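Local coordinates for proline iminopeptidase-related protein (Thermus thermophilus, PDB 2YYS) that is of unknown function but has an alpha/beta hydrolase fold of the S33 peptidase family and may hydrolyse peptides, at residues Y40-G45 and Y256-A261; L124-V129 and E227-S232; P212-E217 and E237-R242; Y222-E227 and K270-A275; R248-A253 and E263-A268. All coordinates share one frame; numbering follows the deposited sequence.

Contact 1: residues Y40-G45 and Y256-A261; sequences YVLREG and YLWIDA
The indole of W258 is set between the backbone N and the carbonyl carbon of its own residue (chi1 54°), the crowded position for a bulky group, and this places the ring against helix 40-46, where L42 meets it with CG trans to the backbone nitrogen (chi1 -165°). L42 CD1 arrives at the six-membered end, 3.4 Å from W258 CH2, and the two side chains cross at about a right angle. G45 covers the pyrrole end: its CA sits over one face, 3.4 Å from W258 CD1, a closeness possible because no side chain stands in between. Y256, the N-cap residue of the short helix 257-260, places its own CA over the opposite face of the indole. Its phenol ring receives V41 obliquely, V41 CG1 lying 3.9 Å from Y256 CD1.

The one polar link across the contact runs through a water. It lies in the indole plane at the edge, accepts from W258 NE1 at 2.8 Å and donates to V41 O at 2.9 Å. That carbonyl also takes the helical bond from G45 N, so it serves two donors at once. H102 adds its ring to both aromatics, edge-to-face with W258, while Y181 of helix 175-187 meets Y256. The contact is thus a worked case of a largely buried aromatic ring docked on a helix by apolar packing: the polar N-H of W258 is satisfied by a water rather than by a direct bond, and that bridge probably helps fix the indole's rotation against the helix.

Contact 2: residues L124-V129 and E227-S232; sequences LLAPWV and ERDGTS
The indole of W128 offers its edge to T231: the hydroxyl OG1 lies near the ring plane, tilted 24° from it, and accepts from W128 NE1 at 2.9 Å in a bond bent to 139° at the hydrogen. S232 CB also lies at this edge, and the ring of H255 meets the indole with the two planes about 30° apart. The second flat group, the D229 carboxylate, receives two donors at OD1. T231 OG1 reaches D229 OD1 from the syn side at 2.6 Å, whereas T231 N meets D229 OD1 from above the carboxylate plane at 3.1 Å and closes an Asx turn. T231 OG1 therefore accepts from the indole and donates to the carboxylate, a relay that probably helps hold D229 in position. Its other oxygen, OD2, bonds to H255 ND1, consistent with the acid-histidine pair of alpha/beta hydrolases.

S232 OG, trans to its backbone nitrogen (chi1 -172°), donates to P127 O at 2.8 Å. A water donates to that carbonyl and to S232 O. The contact joins the segments following neighbouring parallel strands 119-125 and 221-226, with M171 and F167 of helix 163-171 against W128 and A236 of helix 236-243 against P127.

Contact 3: residues P212-E217 and E237-R242; sequences PYLTPE and EEVASR
The extended run from L214 to P216 passes the last turn of helix 236-243 with T215 CA 5.4 Å from R242 CA, and P216, whose nitrogen has no hydrogen to give, lies against the carbonyl oxygen of R242. L214 is the apolar centre of the contact. Its CB rests 3.8 Å from R242 CB, and its branch atom CD1 reaches back along the helix to within 3.9 Å of V239 CA, with V239 CG2 slightly farther. The aliphatic chain of R242 crosses L214 at about a right angle.

The first torsion of R242 sets CG trans to the carbonyl carbon (chi1 -67°), and the chain then runs extended to NE. There the guanidinium is gripped in its plane: R242 NE forms a salt bridge with E238 OE1 at 3.0 Å, one helical turn earlier, on the anti side of that carboxylate, backed by a weak bond from NH2. R242 NH1 donates to a water oxygen at 2.8 Å, which in turn donates to L214 O at 2.9 Å. Residues 214-216 thus pack along helix 236-243, a backbone bond pairs E217 with L243, and the helix meets V129 through V239 and I247 of strand 247-250 through A240.

Contact 4: residues Y222-E227 and K270-A275; sequences YVLVGE and KEALAA
Helix 262-274, which follows the last strand of the alpha/beta hydrolase sheet, lies over strand 221-226 here, and Y222 and A272 are the residues that bring the two together. Strand and helix run antiparallel, their segment axes 168° apart and 9.3 Å at closest approach, as expected for a helix layered on the sheet. The ring of Y222 lies flat beneath the helix. A272 CA stands over one face, 3.9 Å from the ring centroid and 15° off the normal, a CH-pi contact, while A272 CB packs on Y222 CD2 at 3.5 Å. The ring gets there through an unusual first torsion (chi1 -117°), well away from a staggered position, which suggests that the packing pays for some torsional cost.

Along the same ring, A275 CB approaches Y222 CE1 obliquely at 3.6 Å. Two residues farther along the strand and on the same side of it, L224 CD1 touches A272 CB at 4.0 Å and also lies in the plane of the Y222 ring, at its edge. Small alanines on this face let the helix come down close to the tyrosine. The carboxylate of E271 has its strongest polar partner in R248 of the adjoining strand. The side chains of Y222 and E271 cross at about a right angle, and no hydrogen bond to the phenol is formed although Y222 OH lies 3.5 Å from both E271 CG and E271 CD.

Contact 5: residues R248-A253 and E263-A268; sequences RVLPEA and EAFEEA
A264 meets L250 first. Its CB lies 4.3 Å from L250 CD2 and its carbonyl carbon 4.0 Å from L250 CD1, while its backbone N donates a weak bond to OE2 of the preceding E263. F265 comes next and brings the helix nearest to the leucine, with F265 CA 3.6 Å from L250 CD1. F265 CB lies 3.8 Å from the same methyl, L250 CD1, which lies at the edge of the phenyl ring, close to its plane. F265 CG is trans to the backbone nitrogen (chi1 179°), and the ring goes on to meet L257 and F269. One turn along, A268 CB touches L250 CD2 at 4.1 Å and R248 CB at 4.2 Å.

Strand 248-250 and helix 263-268 run antiparallel, axes 168° apart and 9.3 Å at closest approach, and the strand ends in a type II turn from L250 to A253. The charged end of R248 turns to another partner: R248 NE forms a salt bridge with E271 OE1, farther along the same helix. The contact is a plain case of apolar strand-to-helix packing, in which the two branches of L250 fit between A264, F265 and A268. It implies an apolar seam held by packing, with no hydrogen bond across it.

From the N terminus, contact 1 opens at helix 40-46 and closes only at 256-261, a span that encloses contacts 2 and 3. Contact 2 opens at strand 119-125 and closes at 227-232, crossing contact 3, which opens at 212-217, and contact 4, which opens at 222-227. Contacts 2 and 4 share E227. Contact 3 closes on helix 236-243, crossing contact 4. Contact 5 opens on strand 247-250, closes on helix 262-274, and lies wholly within the span of contact 4, whose helix it shares; contact 1 crosses both. Contacts 4 and 5 tie the last two strands to helix 262-274, contact 1 joins two helices, contact 2 two post-strand segments, and contact 3 a loop to helix 236-243.

Contact 1: residues Y40-G45 and Y256-A261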
# COMPACT_ATOMS: atom_id res chain seq x y z
N TYR A 40 3.42 10.42 0.83
CA TYR A 40 4.41 11.27 1.51
C TYR A 40 5.22 10.50 2.57
O TYR A 40 6.45 10.47 2.52
CB TYR A 40 3.74 12.50 2.13
CG TYR A 40 4.73 13.39 2.85
CD1 TYR A 40 5.46 14.37 2.16
CD2 TYR A 40 4.99 13.21 4.20
CE1 TYR A 40 6.38 15.17 2.82
CE2 TYR A 40 5.91 14.01 4.88
CZ TYR A 40 6.61 14.98 4.18
OH TYR A 40 7.51 15.76 4.86
N VAL A 41 4.54 9.88 3.51
CA VAL A 41 5.21 9.16 4.60
C VAL A 41 5.99 7.96 4.04
O VAL A 41 7.11 7.65 4.46
CB VAL A 41 4.20 8.71 5.68
CG1 VAL A 41 4.77 7.62 6.57
CG2 VAL A 41 3.81 9.91 6.51
N LEU A 42 5.36 7.32 3.07
CA LEU A 42 5.93 6.15 2.43
C LEU A 42 7.26 6.49 1.76
O LEU A 42 8.25 5.79 1.95
CB LEU A 42 4.93 5.58 1.44
CG LEU A 42 5.14 4.18 0.92
CD1 LEU A 42 5.39 3.17 2.02
CD2 LEU A 42 3.90 3.80 0.09
N ARG A 43 7.31 7.61 1.04
CA ARG A 43 8.57 8.03 0.44
C ARG A 43 9.65 8.31 1.50
O ARG A 43 10.80 7.91 1.32
CB ARG A 43 8.39 9.28 -0.42
CG ARG A 43 9.72 9.90 -0.79
CD ARG A 43 9.67 10.97 -1.86
NE ARG A 43 11.02 11.49 -2.10
CZ ARG A 43 11.31 12.47 -2.94
NH1 ARG A 43 10.36 13.05 -3.65
NH2 ARG A 43 12.57 12.87 -3.07
N GLU A 44 9.29 9.01 2.57
CA GLU A 44 10.25 9.33 3.61
C GLU A 44 10.84 8.06 4.24
O GLU A 44 12.00 8.04 4.62
CB GLU A 44 9.62 10.23 4.69
CG GLU A 44 9.12 11.59 4.20
CD GLU A 44 10.22 12.51 3.68
OE1 GLU A 44 11.35 12.47 4.20
OE2 GLU A 44 9.95 13.30 2.75
N GLY A 45 10.04 7.01 4.33
CA GLY A 45 10.50 5.74 4.88
C GLY A 45 11.32 4.86 3.95
O GLY A 45 12.17 4.10 4.42
N TYR A 256 3.49 1.01 10.08
CA TYR A 256 4.62 1.77 9.58
C TYR A 256 5.88 1.14 10.13
O TYR A 256 6.56 1.65 11.01
CB TYR A 256 4.48 3.26 9.92
CG TYR A 256 3.26 3.80 9.25
CD1 TYR A 256 3.30 4.29 7.95
CD2 TYR A 256 2.04 3.76 9.89
CE1 TYR A 256 2.14 4.75 7.32
CE2 TYR A 256 0.89 4.20 9.27
CZ TYR A 256 0.94 4.71 8.00
OH TYR A 256 -0.23 5.14 7.44
N LEU A 257 6.19 -0.01 9.57
CA LEU A 257 7.15 -0.90 10.19
C LEU A 257 8.59 -0.35 10.16
O LEU A 257 9.39 -0.68 11.04
CB LEU A 257 7.00 -2.33 9.64
CG LEU A 257 7.33 -2.66 8.19
CD1 LEU A 257 7.32 -4.16 7.97
CD2 LEU A 257 6.33 -2.03 7.23
N TRP A 258 8.88 0.52 9.20
CA TRP A 258 10.20 1.14 9.09
C TRP A 258 10.43 2.20 10.18
O TRP A 258 11.57 2.51 10.50
CB TRP A 258 10.39 1.75 7.68
CG TRP A 258 9.31 2.69 7.29
CD1 TRP A 258 9.25 4.02 7.55
CD2 TRP A 258 8.10 2.37 6.59
NE1 TRP A 258 8.08 4.55 7.06
CE2 TRP A 258 7.36 3.56 6.46
CE3 TRP A 258 7.56 1.20 6.04
CZ2 TRP A 258 6.11 3.61 5.83
CZ3 TRP A 258 6.32 1.25 5.42
CH2 TRP A 258 5.61 2.44 5.31
N ILE A 259 9.36 2.77 10.72
CA ILE A 259 9.43 3.69 11.85
C ILE A 259 9.68 2.95 13.17
O ILE A 259 10.51 3.36 13.98
CB ILE A 259 8.12 4.50 11.95
CG1 ILE A 259 7.97 5.44 10.75
CG2 ILE A 259 8.06 5.29 13.26
CD1 ILE A 259 6.68 6.27 10.78
N ASP A 260 8.92 1.88 13.39
CA ASP A 260 9.00 1.10 14.62
C ASP A 260 10.30 0.32 14.72
O ASP A 260 10.82 0.13 15.81
CB ASP A 260 7.83 0.12 14.72
CG ASP A 260 6.50 0.80 14.94
OD1 ASP A 260 6.43 1.76 15.74
OD2 ASP A 260 5.46 0.43 14.35
N ALA A 261 10.84 -0.14 13.59
CA ALA A 261 11.97 -1.05 13.59
C ALA A 261 12.92 -0.77 12.42
O ALA A 261 13.07 -1.60 11.51
CB ALA A 261 11.48 -2.49 13.56
O HOH W 1 8.12 7.37 7.14

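Contact 2: residues L124-V129 and E227-S232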
# COMPACT_ATOMS: atom_id res chain seq x y z
N LEU A 124 5.40 -6.28 -1.23
CA LEU A 124 4.18 -5.94 -0.52
C LEU A 124 4.49 -5.69 0.96
O LEU A 124 4.86 -6.61 1.70
CB LEU A 124 3.16 -7.07 -0.65
CG LEU A 124 2.96 -7.68 -2.05
CD1 LEU A 124 1.91 -8.81 -2.02
CD2 LEU A 124 2.55 -6.62 -3.04
N LEU A 125 4.36 -4.43 1.37
CA LEU A 125 4.54 -4.05 2.75
C LEU A 125 3.19 -4.03 3.43
O LEU A 125 2.29 -3.31 2.99
CB LEU A 125 5.19 -2.68 2.85
CG LEU A 125 6.43 -2.45 2.00
CD1 LEU A 125 6.86 -0.99 2.08
CD2 LEU A 125 7.57 -3.35 2.42
N ALA A 126 3.05 -4.78 4.52
CA ALA A 126 1.83 -4.74 5.30
C ALA A 126 0.58 -4.86 4.42
O ALA A 126 -0.31 -4.03 4.47
CB ALA A 126 1.78 -3.45 6.09
N PRO A 127 0.51 -5.92 3.63
CA PRO A 127 -0.58 -6.04 2.66
C PRO A 127 -1.94 -6.16 3.33
O PRO A 127 -2.07 -6.82 4.38
CB PRO A 127 -0.23 -7.33 1.91
CG PRO A 127 0.55 -8.13 2.95
CD PRO A 127 1.40 -7.10 3.63
N TRP A 128 -2.93 -5.48 2.75
CA TRP A 128 -4.34 -5.66 3.07
C TRP A 128 -5.00 -6.32 1.86
O TRP A 128 -4.98 -5.77 0.76
CB TRP A 128 -5.06 -4.32 3.31
CG TRP A 128 -4.63 -3.52 4.51
CD1 TRP A 128 -3.61 -3.80 5.36
CD2 TRP A 128 -5.21 -2.29 4.97
NE1 TRP A 128 -3.51 -2.82 6.32
CE2 TRP A 128 -4.49 -1.89 6.11
CE3 TRP A 128 -6.28 -1.49 4.54
CZ2 TRP A 128 -4.79 -0.73 6.82
CZ3 TRP A 128 -6.58 -0.34 5.25
CH2 TRP A 128 -5.84 0.03 6.37
N VAL A 129 -5.57 -7.50 2.07
CA VAL A 129 -6.30 -8.17 1.00
C VAL A 129 -7.70 -8.64 1.39
O VAL A 129 -8.54 -8.84 0.53
CB VAL A 129 -5.52 -9.38 0.46
CG1 VAL A 129 -4.16 -8.96 -0.08
CG2 VAL A 129 -5.36 -10.44 1.52
N GLU A 227 5.05 -7.74 13.01
CA GLU A 227 4.38 -8.71 13.89
C GLU A 227 3.21 -8.13 14.66
O GLU A 227 2.23 -8.84 14.96
CB GLU A 227 5.40 -9.23 14.88
CG GLU A 227 4.92 -10.30 15.83
CD GLU A 227 5.99 -10.56 16.87
OE1 GLU A 227 6.22 -9.66 17.74
OE2 GLU A 227 6.62 -11.65 16.75
N ARG A 228 3.32 -6.85 15.00
CA ARG A 228 2.29 -6.14 15.75
C ARG A 228 1.42 -5.19 14.93
O ARG A 228 0.75 -4.31 15.47
CB ARG A 228 2.95 -5.42 16.93
CG ARG A 228 3.59 -6.44 17.90
CD ARG A 228 4.16 -5.85 19.19
NE ARG A 228 3.15 -5.21 20.03
CZ ARG A 228 3.41 -4.56 21.16
NH1 ARG A 228 4.66 -4.47 21.62
NH2 ARG A 228 2.42 -3.98 21.85
N ASP A 229 1.41 -5.40 13.62
CA ASP A 229 0.51 -4.68 12.72
C ASP A 229 -0.82 -5.43 12.72
O ASP A 229 -0.99 -6.41 11.99
CB ASP A 229 1.11 -4.63 11.32
CG ASP A 229 0.27 -3.84 10.33
OD1 ASP A 229 -0.82 -3.36 10.70
OD2 ASP A 229 0.64 -3.68 9.15
N GLY A 230 -1.74 -4.99 13.58
CA GLY A 230 -3.05 -5.58 13.67
C GLY A 230 -3.96 -5.36 12.46
O GLY A 230 -5.06 -5.91 12.45
N THR A 231 -3.53 -4.57 11.48
CA THR A 231 -4.26 -4.42 10.21
C THR A 231 -3.82 -5.39 9.12
O THR A 231 -4.46 -5.45 8.07
CB THR A 231 -4.14 -2.99 9.63
OG1 THR A 231 -2.81 -2.75 9.14
CG2 THR A 231 -4.37 -1.93 10.68
N SER A 232 -2.74 -6.13 9.34
CA SER A 232 -2.16 -6.99 8.32
C SER A 232 -1.75 -8.38 8.82
O SER A 232 -1.94 -9.35 8.11
CB SER A 232 -0.91 -6.32 7.72
OG SER A 232 -0.43 -7.04 6.59
O HOH W 2 -2.94 -9.33 5.40

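Contact 3: residues P212-E217 and E237-R242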
# COMPACT_ATOMS: atom_id res chain seq x y z
N PRO A 212 -9.12 -15.31 -2.59
CA PRO A 212 -9.24 -16.41 -3.57
C PRO A 212 -8.48 -16.17 -4.88
O PRO A 212 -8.20 -17.12 -5.59
CB PRO A 212 -10.76 -16.49 -3.85
CG PRO A 212 -11.42 -15.72 -2.77
CD PRO A 212 -10.42 -14.67 -2.33
N TYR A 213 -8.14 -14.92 -5.17
CA TYR A 213 -7.44 -14.56 -6.39
C TYR A 213 -5.93 -14.69 -6.25
O TYR A 213 -5.20 -14.60 -7.23
CB TYR A 213 -7.89 -13.17 -6.86
CG TYR A 213 -9.41 -13.06 -6.91
CD1 TYR A 213 -10.15 -13.83 -7.81
CD2 TYR A 213 -10.11 -12.25 -6.02
CE1 TYR A 213 -11.56 -13.77 -7.84
CE2 TYR A 213 -11.52 -12.17 -6.04
CZ TYR A 213 -12.24 -12.94 -6.96
OH TYR A 213 -13.62 -12.89 -7.00
N LEU A 214 -5.47 -14.95 -5.03
CA LEU A 214 -4.05 -15.20 -4.77
C LEU A 214 -3.63 -16.62 -5.18
O LEU A 214 -4.10 -17.61 -4.62
CB LEU A 214 -3.74 -15.03 -3.28
CG LEU A 214 -4.14 -13.71 -2.62
CD1 LEU A 214 -3.94 -13.85 -1.11
CD2 LEU A 214 -3.33 -12.56 -3.20
N THR A 215 -2.74 -16.71 -6.16
CA THR A 215 -2.18 -17.99 -6.59
C THR A 215 -0.67 -17.82 -6.79
O THR A 215 -0.18 -16.69 -6.84
CB THR A 215 -2.83 -18.47 -7.91
OG1 THR A 215 -2.57 -17.51 -8.93
CG2 THR A 215 -4.35 -18.51 -7.82
N PRO A 216 0.07 -18.93 -6.90
CA PRO A 216 1.53 -18.85 -7.01
C PRO A 216 2.01 -17.95 -8.14
O PRO A 216 1.55 -18.04 -9.27
CB PRO A 216 1.94 -20.31 -7.20
CG PRO A 216 0.88 -21.07 -6.46
CD PRO A 216 -0.39 -20.33 -6.85
N GLU A 217 2.92 -17.05 -7.79
CA GLU A 217 3.44 -16.07 -8.72
C GLU A 217 4.87 -16.44 -9.09
O GLU A 217 5.76 -16.55 -8.22
CB GLU A 217 3.41 -14.67 -8.09
CG GLU A 217 4.01 -13.57 -8.96
CD GLU A 217 3.42 -13.54 -10.35
OE1 GLU A 217 2.21 -13.28 -10.46
OE2 GLU A 217 4.14 -13.80 -11.33
N GLU A 237 0.40 -13.97 6.53
CA GLU A 237 0.89 -15.34 6.35
C GLU A 237 0.12 -16.07 5.25
O GLU A 237 0.72 -16.81 4.47
CB GLU A 237 0.76 -16.18 7.64
CG GLU A 237 1.54 -15.66 8.84
CD GLU A 237 2.99 -16.10 8.84
OE1 GLU A 237 3.46 -16.65 7.81
OE2 GLU A 237 3.67 -15.89 9.88
N GLU A 238 -1.20 -15.91 5.23
CA GLU A 238 -2.06 -16.46 4.16
C GLU A 238 -1.65 -15.90 2.80
O GLU A 238 -1.56 -16.65 1.82
CB GLU A 238 -3.56 -16.17 4.41
CG GLU A 238 -4.23 -16.97 5.52
CD GLU A 238 -4.24 -18.47 5.26
OE1 GLU A 238 -4.14 -18.89 4.08
OE2 GLU A 238 -4.34 -19.23 6.23
N VAL A 239 -1.41 -14.60 2.73
CA VAL A 239 -1.01 -13.95 1.49
C VAL A 239 0.27 -14.57 0.97
O VAL A 239 0.36 -14.94 -0.20
CB VAL A 239 -0.79 -12.43 1.67
CG1 VAL A 239 -0.21 -11.79 0.43
CG2 VAL A 239 -2.11 -11.75 2.02
N ALA A 240 1.26 -14.68 1.84
CA ALA A 240 2.55 -15.19 1.43
C ALA A 240 2.46 -16.65 1.00
O ALA A 240 3.09 -17.05 0.03
CB ALA A 240 3.54 -15.04 2.56
N SER A 241 1.69 -17.45 1.72
CA SER A 241 1.65 -18.88 1.43
C SER A 241 0.90 -19.17 0.12
O SER A 241 1.32 -20.00 -0.67
CB SER A 241 1.12 -19.66 2.65
OG SER A 241 -0.22 -20.02 2.48
N ARG A 242 -0.16 -18.42 -0.16
CA ARG A 242 -0.91 -18.59 -1.41
C ARG A 242 -0.12 -18.10 -2.64
O ARG A 242 -0.18 -18.72 -3.71
CB ARG A 242 -2.27 -17.90 -1.31
CG ARG A 242 -3.19 -18.58 -0.32
CD ARG A 242 -4.25 -17.69 0.29
NE ARG A 242 -4.99 -18.45 1.28
CZ ARG A 242 -5.96 -19.32 1.01
NH1 ARG A 242 -6.36 -19.52 -0.23
NH2 ARG A 242 -6.55 -19.97 2.00
O HOH W 3 -6.07 -18.07 -2.60

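Contact 4: residues Y222-E227 and K270-A275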
# COMPACT_ATOMS: atom_id res chain seq x y z
N TYR A 222 7.74 -10.45 -2.60
CA TYR A 222 8.16 -10.52 -1.20
C TYR A 222 7.11 -9.86 -0.33
O TYR A 222 6.53 -8.85 -0.72
CB TYR A 222 9.49 -9.78 -1.00
CG TYR A 222 10.66 -10.63 -0.56
CD1 TYR A 222 11.25 -11.52 -1.45
CD2 TYR A 222 11.20 -10.52 0.73
CE1 TYR A 222 12.34 -12.30 -1.07
CE2 TYR A 222 12.30 -11.30 1.14
CZ TYR A 222 12.87 -12.20 0.22
OH TYR A 222 13.95 -12.99 0.57
N VAL A 223 6.89 -10.42 0.85
CA VAL A 223 5.99 -9.85 1.83
C VAL A 223 6.81 -9.47 3.06
O VAL A 223 7.53 -10.29 3.61
CB VAL A 223 4.87 -10.83 2.22
CG1 VAL A 223 4.01 -10.23 3.31
CG2 VAL A 223 4.02 -11.20 1.00
N LEU A 224 6.69 -8.21 3.46
CA LEU A 224 7.29 -7.67 4.68
C LEU A 224 6.17 -7.11 5.52
O LEU A 224 5.37 -6.32 5.04
CB LEU A 224 8.25 -6.53 4.37
CG LEU A 224 9.71 -6.80 4.07
CD1 LEU A 224 9.86 -7.68 2.86
CD2 LEU A 224 10.45 -5.48 3.85
N VAL A 225 6.14 -7.49 6.79
CA VAL A 225 5.05 -7.07 7.66
C VAL A 225 5.50 -7.01 9.12
O VAL A 225 6.41 -7.71 9.53
CB VAL A 225 3.85 -8.04 7.49
CG1 VAL A 225 4.19 -9.44 7.99
CG2 VAL A 225 2.59 -7.51 8.18
N GLY A 226 4.85 -6.16 9.90
CA GLY A 226 5.17 -6.04 11.31
C GLY A 226 4.39 -7.07 12.09
O GLY A 226 3.21 -7.25 11.86
N GLU A 227 5.05 -7.74 13.01
CA GLU A 227 4.38 -8.71 13.89
C GLU A 227 3.21 -8.13 14.66
O GLU A 227 2.23 -8.84 14.96
CB GLU A 227 5.40 -9.23 14.88
CG GLU A 227 4.92 -10.30 15.83
CD GLU A 227 5.99 -10.56 16.87
OE1 GLU A 227 6.22 -9.66 17.74
OE2 GLU A 227 6.62 -11.65 16.75
N LYS A 270 16.27 -4.52 2.07
CA LYS A 270 17.42 -4.70 1.19
C LYS A 270 17.46 -6.12 0.63
O LYS A 270 17.80 -6.31 -0.53
CB LYS A 270 18.73 -4.39 1.91
CG LYS A 270 19.03 -2.89 2.05
CD LYS A 270 20.36 -2.65 2.78
CE LYS A 270 21.16 -1.52 2.15
NZ LYS A 270 22.37 -1.19 2.97
N GLU A 271 17.12 -7.10 1.44
CA GLU A 271 17.02 -8.47 0.97
C GLU A 271 15.92 -8.59 -0.10
O GLU A 271 16.13 -9.18 -1.14
CB GLU A 271 16.76 -9.41 2.16
CG GLU A 271 16.43 -10.85 1.79
CD GLU A 271 16.17 -11.74 3.00
OE1 GLU A 271 15.45 -11.32 3.95
OE2 GLU A 271 16.68 -12.89 3.01
N ALA A 272 14.75 -8.00 0.17
CA ALA A 272 13.63 -8.02 -0.78
C ALA A 272 13.99 -7.37 -2.12
O ALA A 272 13.67 -7.91 -3.18
CB ALA A 272 12.40 -7.33 -0.17
N LEU A 273 14.66 -6.22 -2.07
CA LEU A 273 15.07 -5.52 -3.29
C LEU A 273 16.04 -6.36 -4.11
O LEU A 273 15.91 -6.43 -5.32
CB LEU A 273 15.72 -4.19 -2.97
CG LEU A 273 14.81 -3.10 -2.43
CD1 LEU A 273 15.67 -2.01 -1.83
CD2 LEU A 273 13.89 -2.54 -3.52
N ALA A 274 17.03 -6.96 -3.45
CA ALA A 274 18.01 -7.81 -4.11
C ALA A 274 17.35 -9.01 -4.79
O ALA A 274 17.75 -9.40 -5.88
CB ALA A 274 19.09 -8.28 -3.12
N ALA A 275 16.31 -9.55 -4.16
CA ALA A 275 15.57 -10.69 -4.70
C ALA A 275 14.71 -10.37 -5.92
O ALA A 275 14.17 -11.28 -6.54
CB ALA A 275 14.70 -11.32 -3.61

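Contact 5: residues R248-A253 and E263-A268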
# COMPACT_ATOMS: atom_id res chain seq x y z
N ARG A 248 8.80 -11.89 5.65
CA ARG A 248 9.61 -11.48 6.79
C ARG A 248 8.70 -10.71 7.73
O ARG A 248 8.08 -9.73 7.34
CB ARG A 248 10.77 -10.59 6.35
CG ARG A 248 11.75 -11.24 5.37
CD ARG A 248 12.53 -12.40 5.96
NE ARG A 248 13.34 -13.09 4.94
CZ ARG A 248 13.02 -14.25 4.34
NH1 ARG A 248 11.89 -14.89 4.60
NH2 ARG A 248 13.86 -14.76 3.44
N VAL A 249 8.64 -11.19 8.97
CA VAL A 249 7.81 -10.62 10.03
C VAL A 249 8.75 -9.93 11.03
O VAL A 249 9.56 -10.58 11.67
CB VAL A 249 6.99 -11.73 10.73
CG1 VAL A 249 6.03 -11.14 11.73
CG2 VAL A 249 6.23 -12.57 9.69
N LEU A 250 8.65 -8.61 11.16
CA LEU A 250 9.56 -7.85 12.00
C LEU A 250 8.99 -7.78 13.41
O LEU A 250 7.89 -7.28 13.59
CB LEU A 250 9.78 -6.43 11.46
CG LEU A 250 10.20 -6.29 9.99
CD1 LEU A 250 10.68 -4.87 9.69
CD2 LEU A 250 11.27 -7.29 9.63
N PRO A 251 9.74 -8.26 14.40
CA PRO A 251 9.29 -8.16 15.80
C PRO A 251 9.03 -6.71 16.19
O PRO A 251 9.72 -5.81 15.71
CB PRO A 251 10.47 -8.71 16.62
CG PRO A 251 11.38 -9.40 15.66
CD PRO A 251 11.06 -8.91 14.27
N GLU A 252 8.03 -6.51 17.04
CA GLU A 252 7.77 -5.21 17.66
C GLU A 252 7.46 -4.10 16.67
O GLU A 252 7.69 -2.93 16.97
CB GLU A 252 8.95 -4.80 18.56
CG GLU A 252 9.32 -5.82 19.63
CD GLU A 252 8.16 -6.17 20.55
OE1 GLU A 252 7.29 -5.30 20.78
OE2 GLU A 252 8.11 -7.32 21.05
N ALA A 253 6.97 -4.44 15.48
CA ALA A 253 6.71 -3.43 14.46
C ALA A 253 5.24 -3.47 14.09
O ALA A 253 4.60 -4.53 14.09
CB ALA A 253 7.57 -3.66 13.26
N GLU A 263 16.17 -0.66 11.81
CA GLU A 263 17.26 -1.58 11.56
C GLU A 263 16.81 -2.92 10.96
O GLU A 263 17.34 -3.38 9.95
CB GLU A 263 18.09 -1.80 12.85
CG GLU A 263 17.38 -2.55 14.01
CD GLU A 263 16.11 -1.87 14.58
OE1 GLU A 263 16.20 -0.70 15.07
OE2 GLU A 263 15.02 -2.51 14.56
N ALA A 264 15.81 -3.54 11.57
CA ALA A 264 15.27 -4.79 11.07
C ALA A 264 14.66 -4.57 9.68
O ALA A 264 14.78 -5.43 8.83
CB ALA A 264 14.24 -5.36 12.03
N PHE A 265 14.06 -3.40 9.46
CA PHE A 265 13.41 -3.10 8.19
C PHE A 265 14.44 -2.97 7.09
O PHE A 265 14.27 -3.50 6.00
CB PHE A 265 12.56 -1.84 8.24
CG PHE A 265 11.90 -1.53 6.93
CD1 PHE A 265 10.71 -2.14 6.57
CD2 PHE A 265 12.49 -0.66 6.02
CE1 PHE A 265 10.12 -1.88 5.36
CE2 PHE A 265 11.90 -0.38 4.80
CZ PHE A 265 10.70 -1.00 4.47
N GLU A 266 15.52 -2.25 7.39
CA GLU A 266 16.58 -2.03 6.42
C GLU A 266 17.11 -3.36 5.92
O GLU A 266 17.29 -3.56 4.73
CB GLU A 266 17.72 -1.24 7.06
CG GLU A 266 19.02 -1.28 6.25
CD GLU A 266 20.06 -0.28 6.72
OE1 GLU A 266 20.11 0.02 7.92
OE2 GLU A 266 20.84 0.19 5.88
N GLU A 267 17.37 -4.28 6.85
CA GLU A 267 17.87 -5.60 6.51
C GLU A 267 16.86 -6.37 5.63
O GLU A 267 17.23 -6.91 4.59
CB GLU A 267 18.19 -6.39 7.79
CG GLU A 267 18.43 -7.88 7.62
CD GLU A 267 18.74 -8.58 8.95
OE1 GLU A 267 17.91 -8.52 9.89
OE2 GLU A 267 19.82 -9.19 9.04
N ALA A 268 15.59 -6.40 6.04
CA ALA A 268 14.58 -7.15 5.30
C ALA A 268 14.28 -6.51 3.95
O ALA A 268 14.10 -7.20 2.96
CB ALA A 268 13.30 -7.28 6.11